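Local coordinates for trypsin-resistant surface T6 protein (Streptococcus pyogenes serotype M6, PDB 4P0D), which serves as the T6 antigen, the backbone subunit that probably polymerises into the shaft of pili on the streptococcal cell surface, at residues A[397-402]-A[468-473]. The protein carries 1 engineered substitution. Residues are numbered along the deposited sequence; the frame is centred on the assembly and turned at random.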
loop_
_atom_site.group_PDB
_atom_site.type_symbol
_atom_site.label_atom_id
_atom_site.label_comp_id
_atom_site.label_asym_id
_atom_site.label_seq_id
_atom_site.Cartn_x
_atom_site.Cartn_y
_atom_site.Cartn_z
ATOM N N ALA A 397 16.495 -9.154 -20.594
ATOM C CA ALA A 397 17.246 -8.140 -19.843
ATOM C C ALA A 397 18.251 -8.771 -18.867
ATOM O O ALA A 397 18.189 -8.554 -17.659
ATOM C CB ALA A 397 16.297 -7.199 -19.104
ATOM N N THR A 398 19.207 -9.511 -19.422
ATOM C CA THR A 398 20.145 -10.310 -18.643
ATOM C C THR A 398 21.434 -9.576 -18.318
ATOM O O THR A 398 22.283 -10.114 -17.597
ATOM C CB THR A 398 20.529 -11.585 -19.406
ATOM O OG1 THR A 398 20.867 -11.236 -20.752
ATOM C CG2 THR A 398 19.369 -12.567 -19.420
ATOM N N VAL A 399 21.592 -8.365 -18.844
ATOM C CA VAL A 399 22.816 -7.622 -18.643
ATOM C C VAL A 399 22.694 -6.665 -17.465
ATOM O O VAL A 399 21.669 -5.983 -17.269
ATOM C CB VAL A 399 23.260 -6.890 -19.933
ATOM C CG1 VAL A 399 24.418 -5.930 -19.659
ATOM C CG2 VAL A 399 23.653 -7.918 -20.992
ATOM N N LYS A 400 23.753 -6.646 -16.662
ATOM C CA LYS A 400 23.870 -5.710 -15.570
ATOM C C LYS A 400 24.963 -4.710 -15.935
ATOM O O LYS A 400 26.083 -5.085 -16.281
ATOM C CB LYS A 400 24.204 -6.443 -14.264
ATOM C CG LYS A 400 24.488 -5.537 -13.072
ATOM C CD LYS A 400 23.244 -4.804 -12.565
ATOM C CE LYS A 400 23.619 -3.485 -11.890
ATOM N NZ LYS A 400 22.693 -3.093 -10.791
ATOM N N THR A 401 24.618 -3.435 -15.855
ATOM C CA THR A 401 25.540 -2.371 -16.181
ATOM C C THR A 401 25.910 -1.607 -14.913
ATOM O O THR A 401 25.130 -1.553 -13.962
ATOM C CB THR A 401 24.932 -1.411 -17.232
ATOM O OG1 THR A 401 25.888 -0.396 -17.562
ATOM C CG2 THR A 401 23.641 -0.752 -16.720
ATOM N N SER A 402 27.098 -1.013 -14.908
ATOM C CA SER A 402 27.521 -0.175 -13.800
ATOM C C SER A 402 27.116 1.290 -14.007
ATOM O O SER A 402 27.673 2.177 -13.363
ATOM C CB SER A 402 29.040 -0.286 -13.621
ATOM O OG SER A 402 29.738 0.093 -14.801
ATOM N N SER A 468 18.325 -8.452 -14.638
ATOM C CA SER A 468 19.445 -7.555 -14.319
ATOM C C SER A 468 19.122 -6.104 -14.747
ATOM O O SER A 468 19.580 -5.144 -14.123
ATOM C CB SER A 468 20.740 -8.053 -14.959
ATOM O OG SER A 468 21.164 -9.300 -14.390
ATOM N N GLY A 469 18.326 -5.957 -15.804
ATOM C CA GLY A 469 17.783 -4.650 -16.187
ATOM C C GLY A 469 18.126 -4.175 -17.587
ATOM O O GLY A 469 17.355 -3.445 -18.207
ATOM N N THR A 470 19.273 -4.593 -18.113
ATOM C CA THR A 470 19.696 -4.138 -19.433
ATOM C C THR A 470 19.556 -5.223 -20.497
ATOM O O THR A 470 19.940 -6.388 -20.297
ATOM C CB THR A 470 21.134 -3.588 -19.395
ATOM O OG1 THR A 470 21.209 -2.549 -18.425
ATOM C CG2 THR A 470 21.552 -3.024 -20.773
ATOM N N VAL A 471 18.970 -4.829 -21.628
ATOM C CA VAL A 471 18.835 -5.683 -22.785
ATOM C C VAL A 471 19.882 -5.211 -23.795
ATOM O O VAL A 471 19.705 -4.177 -24.430
ATOM C CB VAL A 471 17.428 -5.583 -23.392
ATOM C CG1 VAL A 471 17.293 -6.528 -24.565
ATOM C CG2 VAL A 471 16.361 -5.906 -22.347
ATOM N N LEU A 472 20.971 -5.964 -23.929
ATOM C CA LEU A 472 22.069 -5.617 -24.859
ATOM C C LEU A 472 21.915 -6.306 -26.210
ATOM O O LEU A 472 21.772 -7.535 -26.280
ATOM C CB LEU A 472 23.412 -6.010 -24.245
ATOM C CG LEU A 472 24.687 -5.749 -25.073
ATOM C CD1 LEU A 472 24.912 -4.264 -25.295
ATOM C CD2 LEU A 472 25.890 -6.371 -24.386
ATOM N N LEU A 473 21.938 -5.531 -27.290
ATOM C CA LEU A 473 21.747 -6.107 -28.628
ATOM C C LEU A 473 22.733 -7.266 -28.880
ATOM O O LEU A 473 23.912 -7.116 -28.611
ATOM C CB LEU A 473 21.958 -5.031 -29.689
ATOM C CG LEU A 473 21.607 -5.410 -31.126
ATOM C CD1 LEU A 473 20.110 -5.582 -31.316
ATOM C CD2 LEU A 473 22.114 -4.337 -32.075
HETATM O O HOH W 1 21.205 -2.987 -15.785
#
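T470 OG1 is approached by three groups: T401 CG2 packs 3.5 Å from T470 OG1 across the contact, Q320 NE2 hydrogen-bonds it, and a water lies 2.7 Å from it. The hydroxyl stands anti to its own carbonyl carbon (chi1 -56°), where these partners meet it. That water also donates to S468 O and weakly accepts from T401 N. In the backbone, T470 N donates to V399 O at 2.9 Å, and V399 N returns a bond to T470 O at 3.0 Å. These two bonds make V399 and T470 a single antiparallel hydrogen-bonded pair. Because T398 and V399 both face T470, the pair carries a classic beta bulge; A397, just before T398, brings its CA to the same T470 O in a CH...O contact. G469 N reaches A397 O at 3.2 Å, a nearly straight bond whose donor sits 37° out of the carbonyl plane. The short strands cross at 112°, and the pairing is limited to this single bridge: strand 399-401 pairs antiparallel with strand 461-463, whereas strand 470-479 follows strand 320-327, consistent with the prealbumin-like fold assigned to this part of the chain. Apolar contacts complete the crossing: V399 CG2 meets L472 CB at 3.8 Å, and A397 CB presses tightly on V471 CG2, whose valine also packs on I390 and A392. K400, exposed to solvent, lays its CB beside S468 CB, while S468 OG turns to N465 O and S464 OG.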